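Local coordinates for 433aa long hypothetical phosphoribosylglycinamide formyl transferase (Pyrococcus horikoshii, PDB 2DWC), which is of the ATP-grasp superfamily, with the preATP-grasp, ATP-grasp and PurT-type C-terminal domains of that family, and carries adenosine-5'-diphosphate in its nucleotide pocket, at residues 2-6 with 102-107; 61-65 with 77-81; 230-234 with 245-251; 342-346 with 400-405. One frame throughout, in Å; residues are numbered along the deposited sequence.

Contact 1: 2-6 with 102-107; sequences VVMIK and EKDGYF
Met-4 and Ile-5, from the N-terminal arm of the chain, pack against Phe-107 and the Schellman motif that closes helix 95-103, so an irregular N-terminal arm lies against a helix end. Met-4 covers the most ground. Its CG rests 3.8 Å from CD1 of Phe-107, the two side chains meeting at a slant, while SD lies 3.4 Å from the carbonyl O of Gly-105. The chain then bends at its last torsion (chi3 72°), which carries CE back over the turn, 3.6 Å from O of Glu-102 and close to the CG of that glutamate. Ile-5 meets the Phe-107 side chain, mostly its ring: CG1 sits over one face, displaced toward the rim, CG2 of Ile-5 is 3.9 Å from CD2 of Phe-107, and the two side chains cross at about a right angle.

Further out, the turn that Met-4 touches is set by its own backbone. Gly-105 is the C-prime residue, with positive phi, a conformation that favours glycine. Phe-107 is held by backbone bonding to Ile-86 of strand 85-88, part of the parallel sheet, and Leu-273 touches Ile-5 from a distant loop. The carboxylate of Glu-102 is turned to the backbone N of Ala-112 rather than to the arm. Within the Schellman turn itself, Gly-105 N donates to Glu-102 O at 2.9 Å.

Contact 2: 61-65 with 77-81; sequences HRSYV and VVERE
Glu-81 takes hydrogen bonds from Arg-62 and Tyr-64, and each of its oxygens has two partners. Arg-62 grips the carboxylate side-on: NE donates to OE1 at 3.1 Å, and NH2 donates to OE2 at 2.8 Å in a nearly straight bond (173°). Both oxygens lie in the guanidinium plane, whereas the nitrogens, on the syn side, are tilted from the carboxylate plane; the two planes are 24° apart. OE1 has a second donor, the hydroxyl of Tyr-64 at 2.6 Å, which uses the anti lone pair and thus comes from the side away from OE2. OE2 also forms a salt bridge with Lys-21 of strand 21-25, while NH2 of Arg-62 also pairs with Glu-44. With Arg-62 and Lys-21 both paired to it, the buried carboxylate would probably be stabilised in its charged form.

The setting is the Rossmann-like preATP-grasp domain, in which strand 62-65 is the outermost strand, within this chain, of a four-stranded parallel sheet and helix 71-81 runs nearly antiparallel to it across its face. Tyr-64 spans the gap. Val-77 lies over one face of its ring, CG1 standing 4.0 Å from the centroid in a CH-pi contact, and Val-46 of the neighbouring strand also touches the tyrosine.

At the far end of the ring the hydroxyl is both donor and acceptor. It gives its proton to Glu-81 and receives one from NE of Arg-80 at 2.9 Å, with OH lying in the guanidinium plane. A water donates to the same oxygen and accepts from NH1 of Arg-80 at 2.8 Å.

Contact 3: 230-234 with 245-251; sequences PKPVG and SWQPAEI
The carbonyl O of Lys-231 receives the side-chain amide of Gln-247, NE2 donating at 2.8 Å. The bond stands in the amide plane of Gln-247, but comes in 27° from the carbonyl plane of the lysine. It lies where a beta hairpin of the ATP-grasp domain, strands 225-238 and 241-247, gives way to loop, and a side-chain bond joins the two segments there. A chi1 of -166° sends Gln-247 CG to the side opposite its N, and with an extended chain beyond, the residue reaches past Val-233 to that carbonyl; its OE1 is bound by Ser-306.

One step on, Ala-249 N donates to Pro-232 O at 3.0 Å from above the carbonyl plane, after the cis peptide that precedes Pro-248 has redirected the chain. Beside it Pro-232 CB and CG pack on Ala-249 and Ile-251, and Val-259 of helix 253-270 touches both Pro-232 and Ile-251.

The ladder proper is represented by one pair, Gly-234 and Trp-246, antiparallel and hydrogen-bonded: Trp-246 N gives to Gly-234 O at 2.9 Å, and the return bond from Gly-234 N is weak. The indole folds back across its partner, its CG placed between backbone N and carbonyl carbon (chi1 53°). Lacking a side chain, Gly-234 leaves room for that ring: its CA lies 3.9 Å from the centroid of the five-membered ring, and its O hangs 3.5 Å above the ring plane.

Contact 4: 342-346 with 400-405; sequences PAATH and AKRKAE
Ala-344 fits against the backbone of helix 397-409 at the close end of this contact, its CB only 3.5 Å from CA of Lys-401 and 4.1 Å from CB of Ala-400. Small residues make the approach possible: the axis of strand 343-346 passes 6.7 Å from that of helix 400-405, at an angle of 29°. Ala-404 continues the row one helical turn on, its CB meeting O of Ala-344 and the carbonyl carbon of Thr-345. On the sheet side, strand 386-393 adds Ala-392 against Ala-404, so the helix lies on the C-terminal part of the mixed sheet.

The looser rim is formed by the partly exposed Lys-401, which makes a cation-pi contact with Trp-246, and Glu-405. A chi1 of -167° lays the imidazole of His-346 along Glu-405, its CD2 3.7 Å from CB of the glutamate. His-243 and His-409 also meet this ring. Two waters bridge the segments: one lies 2.9 Å from NE2 of His-346 and donates to OE2 of Glu-405, and another donates to O of Lys-401 and, weakly, to O of Thr-345.

The alanine end therefore rests on close apolar packing, while the histidine end combines packing with a water bridge, and the nearby carboxylate, with OE2 of Glu-405 4.5 Å from NE2 of His-346, would be expected to favour a protonated imidazole to some degree.

Contacts 1 and 2, then 3 and 4, follow the domain order of the chain. Contact 2 closes first, within the longer span bracketed by contact 1; their centres are 19 Å apart, and Tyr-106 of contact 1 packs on Val-78 of helix 71-81. Both belong to the parallel-sheet region at the N-terminal end. Contacts 3 and 4 come later, with centres 12 Å apart, and share the mixed sheet: strands 241-247 and 343-349 are neighbours in it, so the ATP-grasp hairpin and the C-terminal strand are joined edge to edge. About 33 Å separates the centres of contacts 1 and 3, and about 37 Å those of contacts 2 and 4, leaving two local clusters within one chain.

Contact 1: 2-6 with 102-107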
loop_
_atom_site.group_PDB
_atom_site.type_symbol
_atom_site.label_atom_id
_atom_site.label_comp_id
_atom_site.label_asym_id
_atom_site.label_seq_id
_atom_site.Cartn_x
_atom_site.Cartn_y
_atom_site.Cartn_z
ATOM N N VAL B 2 4.851 32.141 2.091
ATOM C CA VAL B 2 4.319 31.335 3.233
ATOM C C VAL B 2 3.284 30.284 2.787
ATOM O O VAL B 2 2.715 30.355 1.687
ATOM C CB VAL B 2 3.665 32.238 4.343
ATOM C CG1 VAL B 2 4.693 33.347 4.742
ATOM C CG2 VAL B 2 2.382 32.864 3.856
ATOM N N VAL B 3 3.066 29.301 3.656
ATOM C CA VAL B 3 2.090 28.221 3.404
ATOM C C VAL B 3 0.674 28.793 3.311
ATOM O O VAL B 3 0.207 29.481 4.239
ATOM C CB VAL B 3 2.150 27.197 4.563
ATOM C CG1 VAL B 3 0.996 26.207 4.473
ATOM C CG2 VAL B 3 3.496 26.494 4.589
ATOM N N MET B 4 -0.035 28.499 2.217
ATOM C CA MET B 4 -1.362 29.055 2.021
ATOM C C MET B 4 -2.506 28.216 2.527
ATOM O O MET B 4 -3.631 28.710 2.519
ATOM C CB MET B 4 -1.597 29.395 0.540
ATOM C CG MET B 4 -1.672 28.145 -0.363
ATOM S SD MET B 4 -2.017 28.779 -2.064
ATOM C CE MET B 4 -0.409 29.486 -2.413
ATOM N N ILE B 5 -2.257 26.954 2.947
ATOM C CA ILE B 5 -3.352 26.163 3.482
ATOM C C ILE B 5 -3.227 26.151 5.030
ATOM O O ILE B 5 -2.361 26.804 5.574
ATOM C CB ILE B 5 -3.334 24.700 2.992
ATOM C CG1 ILE B 5 -2.029 23.997 3.402
ATOM C CG2 ILE B 5 -3.430 24.669 1.440
ATOM C CD1 ILE B 5 -2.156 22.409 3.335
ATOM N N LYS B 6 -4.120 25.450 5.711
ATOM C CA LYS B 6 -4.059 25.385 7.162
ATOM C C LYS B 6 -4.258 23.954 7.630
ATOM O O LYS B 6 -4.498 23.034 6.836
ATOM C CB LYS B 6 -5.132 26.257 7.771
ATOM C CG LYS B 6 -6.531 25.858 7.309
ATOM C CD LYS B 6 -7.528 26.956 7.672
ATOM C CE LYS B 6 -8.876 26.707 7.021
ATOM N NZ LYS B 6 -9.443 25.427 7.519
ATOM N N GLU B 102 0.933 29.568 -7.711
ATOM C CA GLU B 102 0.975 30.001 -6.295
ATOM C C GLU B 102 0.452 31.409 -6.140
ATOM O O GLU B 102 -0.331 31.698 -5.210
ATOM C CB GLU B 102 2.440 29.833 -5.845
ATOM C CG GLU B 102 2.809 30.128 -4.452
ATOM C CD GLU B 102 4.275 29.754 -4.277
ATOM O OE1 GLU B 102 5.145 30.561 -4.712
ATOM O OE2 GLU B 102 4.538 28.633 -3.762
ATOM N N LYS B 103 0.875 32.296 -7.049
ATOM C CA LYS B 103 0.412 33.678 -7.034
ATOM C C LYS B 103 -1.086 33.771 -7.181
ATOM O O LYS B 103 -1.724 34.686 -6.665
ATOM C CB LYS B 103 1.091 34.472 -8.170
ATOM C CG LYS B 103 2.062 35.518 -7.715
ATOM C CD LYS B 103 2.763 36.183 -8.910
ATOM C CE LYS B 103 1.760 36.566 -10.018
ATOM N NZ LYS B 103 0.784 37.655 -9.648
ATOM N N ASP B 104 -1.666 32.801 -7.882
ATOM C CA ASP B 104 -3.102 32.768 -8.106
ATOM C C ASP B 104 -3.858 31.988 -7.044
ATOM O O ASP B 104 -5.035 31.678 -7.222
ATOM C CB ASP B 104 -3.375 32.148 -9.494
ATOM C CG ASP B 104 -4.783 32.409 -9.999
ATOM O OD1 ASP B 104 -5.252 33.554 -9.874
ATOM O OD2 ASP B 104 -5.422 31.477 -10.552
ATOM N N GLY B 105 -3.166 31.617 -5.971
ATOM C CA GLY B 105 -3.822 30.928 -4.882
ATOM C C GLY B 105 -3.891 29.400 -4.910
ATOM O O GLY B 105 -4.715 28.831 -4.193
ATOM N N TYR B 106 -3.086 28.737 -5.750
ATOM C CA TYR B 106 -3.092 27.271 -5.738
ATOM C C TYR B 106 -1.852 26.862 -4.988
ATOM O O TYR B 106 -0.759 27.402 -5.248
ATOM C CB TYR B 106 -3.007 26.694 -7.157
ATOM C CG TYR B 106 -4.264 26.972 -7.924
ATOM C CD1 TYR B 106 -4.330 28.039 -8.810
ATOM C CD2 TYR B 106 -5.416 26.212 -7.706
ATOM C CE1 TYR B 106 -5.505 28.363 -9.462
ATOM C CE2 TYR B 106 -6.615 26.534 -8.379
ATOM C CZ TYR B 106 -6.631 27.606 -9.240
ATOM O OH TYR B 106 -7.792 27.935 -9.890
ATOM N N PHE B 107 -1.983 25.815 -4.165
ATOM C CA PHE B 107 -0.903 25.390 -3.300
ATOM C C PHE B 107 0.134 24.484 -3.996
ATOM O O PHE B 107 -0.125 23.312 -4.271
ATOM C CB PHE B 107 -1.500 24.687 -2.057
ATOM C CG PHE B 107 -0.467 24.225 -1.069
ATOM C CD1 PHE B 107 0.604 25.071 -0.716
ATOM C CD2 PHE B 107 -0.550 22.960 -0.494
ATOM C CE1 PHE B 107 1.589 24.658 0.205
ATOM C CE2 PHE B 107 0.452 22.537 0.455
ATOM C CZ PHE B 107 1.512 23.409 0.784
#

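Contact 2: 61-65 with 77-81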
loop_
_atom_site.group_PDB
_atom_site.type_symbol
_atom_site.label_atom_id
_atom_site.label_comp_id
_atom_site.label_asym_id
_atom_site.label_seq_id
_atom_site.Cartn_x
_atom_site.Cartn_y
_atom_site.Cartn_z
ATOM N N HIS B 61 -7.298 8.566 -10.565
ATOM C CA HIS B 61 -8.667 8.647 -11.072
ATOM C C HIS B 61 -8.683 9.176 -12.526
ATOM O O HIS B 61 -9.487 8.718 -13.346
ATOM C CB HIS B 61 -9.470 9.620 -10.212
ATOM C CG HIS B 61 -9.715 9.104 -8.831
ATOM N ND1 HIS B 61 -8.910 9.436 -7.765
ATOM C CD2 HIS B 61 -10.673 8.264 -8.342
ATOM C CE1 HIS B 61 -9.346 8.819 -6.676
ATOM N NE2 HIS B 61 -10.410 8.101 -6.998
ATOM N N ARG B 62 -7.815 10.136 -12.850
ATOM C CA ARG B 62 -7.800 10.699 -14.221
ATOM C C ARG B 62 -6.373 11.108 -14.550
ATOM O O ARG B 62 -5.569 11.343 -13.636
ATOM C CB ARG B 62 -8.618 12.015 -14.282
ATOM C CG ARG B 62 -10.086 12.014 -14.619
ATOM C CD ARG B 62 -10.547 13.519 -14.848
ATOM N NE ARG B 62 -10.380 14.453 -13.706
ATOM C CZ ARG B 62 -10.837 14.191 -12.486
ATOM N NH1 ARG B 62 -11.473 13.053 -12.245
ATOM N NH2 ARG B 62 -10.665 15.054 -11.491
ATOM N N SER B 63 -6.074 11.297 -15.837
ATOM C CA SER B 63 -4.699 11.716 -16.181
ATOM C C SER B 63 -4.723 12.732 -17.329
ATOM O O SER B 63 -5.730 12.838 -18.040
ATOM C CB SER B 63 -3.885 10.470 -16.537
ATOM O OG SER B 63 -4.373 9.891 -17.748
ATOM N N TYR B 64 -3.627 13.482 -17.471
ATOM C CA TYR B 64 -3.440 14.420 -18.584
ATOM C C TYR B 64 -2.024 14.135 -19.089
ATOM O O TYR B 64 -1.144 13.867 -18.302
ATOM C CB TYR B 64 -3.496 15.881 -18.142
ATOM C CG TYR B 64 -4.871 16.352 -17.750
ATOM C CD1 TYR B 64 -5.374 16.125 -16.477
ATOM C CD2 TYR B 64 -5.662 17.090 -18.666
ATOM C CE1 TYR B 64 -6.644 16.618 -16.092
ATOM C CE2 TYR B 64 -6.907 17.591 -18.300
ATOM C CZ TYR B 64 -7.395 17.361 -17.015
ATOM O OH TYR B 64 -8.585 17.932 -16.690
ATOM N N VAL B 65 -1.836 14.178 -20.409
ATOM C CA VAL B 65 -0.530 13.907 -21.012
ATOM C C VAL B 65 -0.110 15.112 -21.811
ATOM O O VAL B 65 -0.857 15.614 -22.661
ATOM C CB VAL B 65 -0.620 12.660 -21.981
ATOM C CG1 VAL B 65 0.749 12.416 -22.683
ATOM C CG2 VAL B 65 -1.045 11.407 -21.218
ATOM N N VAL B 77 -4.541 22.470 -17.298
ATOM C CA VAL B 77 -4.875 21.412 -16.350
ATOM C C VAL B 77 -5.246 21.995 -14.978
ATOM O O VAL B 77 -6.236 21.599 -14.362
ATOM C CB VAL B 77 -3.664 20.451 -16.178
ATOM C CG1 VAL B 77 -4.039 19.361 -15.134
ATOM C CG2 VAL B 77 -3.334 19.787 -17.549
ATOM N N VAL B 78 -4.439 22.914 -14.487
ATOM C CA VAL B 78 -4.725 23.501 -13.163
ATOM C C VAL B 78 -6.071 24.238 -13.156
ATOM O O VAL B 78 -6.863 24.080 -12.219
ATOM C CB VAL B 78 -3.584 24.458 -12.710
ATOM C CG1 VAL B 78 -4.026 25.255 -11.429
ATOM C CG2 VAL B 78 -2.290 23.627 -12.426
ATOM N N GLU B 79 -6.382 24.989 -14.211
ATOM C CA GLU B 79 -7.653 25.673 -14.215
ATOM C C GLU B 79 -8.825 24.711 -14.267
ATOM O O GLU B 79 -9.896 24.962 -13.690
ATOM C CB GLU B 79 -7.752 26.657 -15.387
ATOM C CG GLU B 79 -7.129 27.975 -15.108
ATOM C CD GLU B 79 -7.876 28.730 -13.976
ATOM O OE1 GLU B 79 -9.130 28.701 -13.935
ATOM O OE2 GLU B 79 -7.182 29.345 -13.145
ATOM N N ARG B 80 -8.662 23.615 -15.001
ATOM C CA ARG B 80 -9.743 22.636 -15.061
ATOM C C ARG B 80 -9.990 21.930 -13.740
ATOM O O ARG B 80 -11.127 21.741 -13.319
ATOM C CB ARG B 80 -9.423 21.557 -16.131
ATOM C CG ARG B 80 -9.600 22.074 -17.577
ATOM C CD ARG B 80 -9.227 21.001 -18.582
ATOM N NE ARG B 80 -10.015 19.760 -18.445
ATOM C CZ ARG B 80 -11.170 19.543 -19.083
ATOM N NH1 ARG B 80 -11.822 18.395 -18.936
ATOM N NH2 ARG B 80 -11.711 20.509 -19.865
ATOM N N GLU B 81 -8.889 21.541 -13.098
ATOM C CA GLU B 81 -8.943 20.698 -11.918
ATOM C C GLU B 81 -9.022 21.390 -10.545
ATOM O O GLU B 81 -9.558 20.796 -9.600
ATOM C CB GLU B 81 -7.726 19.764 -11.953
ATOM C CG GLU B 81 -7.699 18.776 -13.175
ATOM C CD GLU B 81 -8.887 17.791 -13.188
ATOM O OE1 GLU B 81 -9.248 17.269 -14.289
ATOM O OE2 GLU B 81 -9.463 17.547 -12.117
HETATM O O HOH W 1 -11.367 16.345 -17.089
#

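Contact 3: 230-234 with 245-251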
loop_
_atom_site.group_PDB
_atom_site.type_symbol
_atom_site.label_atom_id
_atom_site.label_comp_id
_atom_site.label_asym_id
_atom_site.label_seq_id
_atom_site.Cartn_x
_atom_site.Cartn_y
_atom_site.Cartn_z
ATOM N N PRO B 230 12.748 11.228 10.152
ATOM C CA PRO B 230 12.838 9.760 10.109
ATOM C C PRO B 230 14.317 9.390 10.325
ATOM O O PRO B 230 15.219 10.255 10.254
ATOM C CB PRO B 230 12.447 9.397 8.657
ATOM C CG PRO B 230 11.541 10.542 8.240
ATOM C CD PRO B 230 12.218 11.785 8.890
ATOM N N LYS B 231 14.598 8.106 10.530
ATOM C CA LYS B 231 15.994 7.709 10.657
ATOM C C LYS B 231 16.698 7.951 9.307
ATOM O O LYS B 231 16.093 7.806 8.236
ATOM C CB LYS B 231 16.077 6.218 11.024
ATOM C CG LYS B 231 15.712 5.936 12.450
ATOM C CD LYS B 231 16.958 6.296 13.299
ATOM C CE LYS B 231 16.807 5.908 14.734
ATOM N NZ LYS B 231 18.135 6.107 15.423
ATOM N N PRO B 232 17.983 8.334 9.322
ATOM C CA PRO B 232 18.717 8.569 8.073
ATOM C C PRO B 232 18.685 7.311 7.160
ATOM O O PRO B 232 18.696 6.170 7.647
ATOM C CB PRO B 232 20.162 8.864 8.560
ATOM C CG PRO B 232 19.948 9.468 9.906
ATOM C CD PRO B 232 18.811 8.637 10.508
ATOM N N VAL B 233 18.670 7.531 5.856
ATOM C CA VAL B 233 18.647 6.444 4.887
ATOM C C VAL B 233 20.000 6.369 4.211
ATOM O O VAL B 233 20.435 7.333 3.588
ATOM C CB VAL B 233 17.519 6.699 3.799
ATOM C CG1 VAL B 233 17.726 5.827 2.554
ATOM C CG2 VAL B 233 16.167 6.425 4.433
ATOM N N GLY B 234 20.692 5.237 4.336
ATOM C CA GLY B 234 21.947 5.149 3.628
ATOM C C GLY B 234 21.758 4.721 2.167
ATOM O O GLY B 234 20.740 4.089 1.835
ATOM N N SER B 245 19.343 1.290 -1.295
ATOM C CA SER B 245 19.225 2.193 -0.144
ATOM C C SER B 245 18.775 1.371 1.038
ATOM O O SER B 245 18.298 0.229 0.880
ATOM C CB SER B 245 18.220 3.328 -0.403
ATOM O OG SER B 245 16.922 2.768 -0.615
ATOM N N TRP B 246 18.925 1.912 2.248
ATOM C CA TRP B 246 18.544 1.112 3.387
ATOM C C TRP B 246 18.309 2.026 4.555
ATOM O O TRP B 246 18.780 3.167 4.562
ATOM C CB TRP B 246 19.669 0.081 3.748
ATOM C CG TRP B 246 21.057 0.722 3.939
ATOM C CD1 TRP B 246 21.606 1.230 5.106
ATOM C CD2 TRP B 246 22.004 0.970 2.906
ATOM N NE1 TRP B 246 22.857 1.794 4.825
ATOM C CE2 TRP B 246 23.108 1.639 3.483
ATOM C CE3 TRP B 246 22.031 0.685 1.528
ATOM C CZ2 TRP B 246 24.227 2.031 2.724
ATOM C CZ3 TRP B 246 23.144 1.068 0.776
ATOM C CH2 TRP B 246 24.232 1.740 1.383
ATOM N N GLN B 247 17.584 1.521 5.549
ATOM C CA GLN B 247 17.315 2.328 6.751
ATOM C C GLN B 247 17.393 1.375 7.929
ATOM O O GLN B 247 16.859 0.288 7.870
ATOM C CB GLN B 247 15.906 2.939 6.699
ATOM C CG GLN B 247 15.667 4.059 7.740
ATOM C CD GLN B 247 14.228 4.576 7.718
ATOM O OE1 GLN B 247 13.280 3.772 7.687
ATOM N NE2 GLN B 247 14.052 5.904 7.782
ATOM N N PRO B 248 18.065 1.769 9.024
ATOM C CA PRO B 248 18.759 3.044 9.232
ATOM C C PRO B 248 20.201 2.979 8.754
ATOM O O PRO B 248 20.797 1.896 8.651
ATOM C CB PRO B 248 18.671 3.238 10.744
ATOM C CG PRO B 248 18.907 1.782 11.281
ATOM C CD PRO B 248 18.148 0.894 10.222
ATOM N N ALA B 249 20.751 4.130 8.420
ATOM C CA ALA B 249 22.156 4.193 8.005
ATOM C C ALA B 249 23.004 3.813 9.244
ATOM O O ALA B 249 22.672 4.181 10.363
ATOM C CB ALA B 249 22.491 5.607 7.558
ATOM N N GLU B 250 24.088 3.084 9.035
ATOM C CA GLU B 250 24.916 2.667 10.161
ATOM C C GLU B 250 25.966 3.726 10.447
ATOM O O GLU B 250 27.126 3.603 10.039
ATOM C CB GLU B 250 25.552 1.318 9.839
ATOM C CG GLU B 250 24.494 0.198 9.746
ATOM C CD GLU B 250 25.114 -1.194 9.542
ATOM O OE1 GLU B 250 25.616 -1.473 8.429
ATOM O OE2 GLU B 250 25.092 -1.998 10.508
ATOM N N ILE B 251 25.519 4.793 11.103
ATOM C CA ILE B 251 26.370 5.921 11.458
ATOM C C ILE B 251 26.292 6.159 12.964
ATOM O O ILE B 251 25.372 5.679 13.634
ATOM C CB ILE B 251 25.943 7.224 10.696
ATOM C CG1 ILE B 251 24.525 7.649 11.128
ATOM C CG2 ILE B 251 26.065 6.991 9.183
ATOM C CD1 ILE B 251 24.055 8.992 10.507
#

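Contact 4: 342-346 with 400-405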
loop_
_atom_site.group_PDB
_atom_site.type_symbol
_atom_site.label_atom_id
_atom_site.label_comp_id
_atom_site.label_asym_id
_atom_site.label_seq_id
_atom_site.Cartn_x
_atom_site.Cartn_y
_atom_site.Cartn_z
ATOM N N PRO B 342 14.264 -2.468 10.268
ATOM C CA PRO B 342 15.283 -2.107 9.277
ATOM C C PRO B 342 14.904 -2.732 7.931
ATOM O O PRO B 342 14.321 -3.822 7.894
ATOM C CB PRO B 342 16.566 -2.747 9.837
ATOM C CG PRO B 342 16.362 -2.648 11.345
ATOM C CD PRO B 342 14.891 -3.094 11.461
ATOM N N ALA B 343 15.267 -2.051 6.844
ATOM C CA ALA B 343 14.927 -2.591 5.511
ATOM C C ALA B 343 15.846 -2.026 4.466
ATOM O O ALA B 343 16.663 -1.156 4.739
ATOM C CB ALA B 343 13.418 -2.273 5.160
ATOM N N ALA B 344 15.737 -2.541 3.256
ATOM C CA ALA B 344 16.585 -2.080 2.173
ATOM C C ALA B 344 15.885 -2.298 0.856
ATOM O O ALA B 344 14.941 -3.092 0.768
ATOM C CB ALA B 344 17.901 -2.907 2.158
ATOM N N THR B 345 16.382 -1.621 -0.173
ATOM C CA THR B 345 15.862 -1.779 -1.534
ATOM C C THR B 345 17.029 -1.994 -2.479
ATOM O O THR B 345 18.178 -1.679 -2.154
ATOM C CB THR B 345 15.141 -0.522 -2.066
ATOM O OG1 THR B 345 16.111 0.516 -2.299
ATOM C CG2 THR B 345 14.075 -0.047 -1.103
ATOM N N HIS B 346 16.747 -2.584 -3.634
ATOM C CA HIS B 346 17.732 -2.689 -4.689
ATOM C C HIS B 346 16.932 -2.500 -5.988
ATOM O O HIS B 346 15.863 -3.102 -6.163
ATOM C CB HIS B 346 18.448 -4.042 -4.684
ATOM C CG HIS B 346 19.666 -4.048 -5.555
ATOM N ND1 HIS B 346 19.594 -4.024 -6.935
ATOM C CD2 HIS B 346 20.987 -3.964 -5.243
ATOM C CE1 HIS B 346 20.815 -3.920 -7.436
ATOM N NE2 HIS B 346 21.676 -3.878 -6.432
ATOM N N ALA B 400 19.190 -7.301 5.428
ATOM C CA ALA B 400 18.194 -6.768 4.468
ATOM C C ALA B 400 18.863 -6.229 3.200
ATOM O O ALA B 400 18.355 -6.473 2.095
ATOM C CB ALA B 400 17.345 -5.688 5.138
ATOM N N LYS B 401 19.991 -5.511 3.329
ATOM C CA LYS B 401 20.719 -5.011 2.151
ATOM C C LYS B 401 21.125 -6.156 1.224
ATOM O O LYS B 401 20.904 -6.107 0.002
ATOM C CB LYS B 401 22.005 -4.247 2.559
ATOM C CG LYS B 401 21.781 -2.975 3.331
ATOM C CD LYS B 401 23.078 -2.448 3.923
ATOM C CE LYS B 401 24.102 -2.066 2.837
ATOM N NZ LYS B 401 25.360 -1.541 3.471
ATOM N N ARG B 402 21.731 -7.204 1.794
ATOM C CA ARG B 402 22.162 -8.320 0.958
ATOM C C ARG B 402 20.975 -9.039 0.358
ATOM O O ARG B 402 21.022 -9.461 -0.798
ATOM C CB ARG B 402 23.027 -9.319 1.756
ATOM C CG ARG B 402 24.486 -8.885 1.903
ATOM C CD ARG B 402 25.345 -9.992 2.582
ATOM N NE ARG B 402 24.785 -10.420 3.873
ATOM C CZ ARG B 402 25.112 -9.906 5.060
ATOM N NH1 ARG B 402 26.020 -8.936 5.158
ATOM N NH2 ARG B 402 24.512 -10.352 6.153
ATOM N N LYS B 403 19.894 -9.174 1.119
ATOM C CA LYS B 403 18.729 -9.857 0.586
ATOM C C LYS B 403 18.024 -9.120 -0.570
ATOM O O LYS B 403 17.628 -9.766 -1.565
ATOM C CB LYS B 403 17.754 -10.107 1.698
ATOM C CG LYS B 403 16.545 -10.872 1.293
ATOM C CD LYS B 403 15.781 -11.267 2.536
ATOM C CE LYS B 403 16.392 -12.510 3.186
ATOM N NZ LYS B 403 15.506 -13.044 4.254
ATOM N N ALA B 404 17.858 -7.801 -0.434
ATOM C CA ALA B 404 17.241 -7.014 -1.512
ATOM C C ALA B 404 18.093 -7.159 -2.768
ATOM O O ALA B 404 17.587 -7.320 -3.870
ATOM C CB ALA B 404 17.126 -5.509 -1.112
ATOM N N GLU B 405 19.411 -7.077 -2.609
ATOM C CA GLU B 405 20.288 -7.261 -3.765
ATOM C C GLU B 405 20.122 -8.637 -4.404
ATOM O O GLU B 405 20.038 -8.764 -5.645
ATOM C CB GLU B 405 21.750 -7.075 -3.356
ATOM C CG GLU B 405 22.712 -7.190 -4.506
ATOM C CD GLU B 405 24.148 -7.026 -4.033
ATOM O OE1 GLU B 405 24.457 -7.465 -2.901
ATOM O OE2 GLU B 405 24.963 -6.468 -4.794
HETATM O O HOH W 2 20.654 -3.864 -1.596
HETATM O O HOH W 3 24.340 -4.607 -7.135
#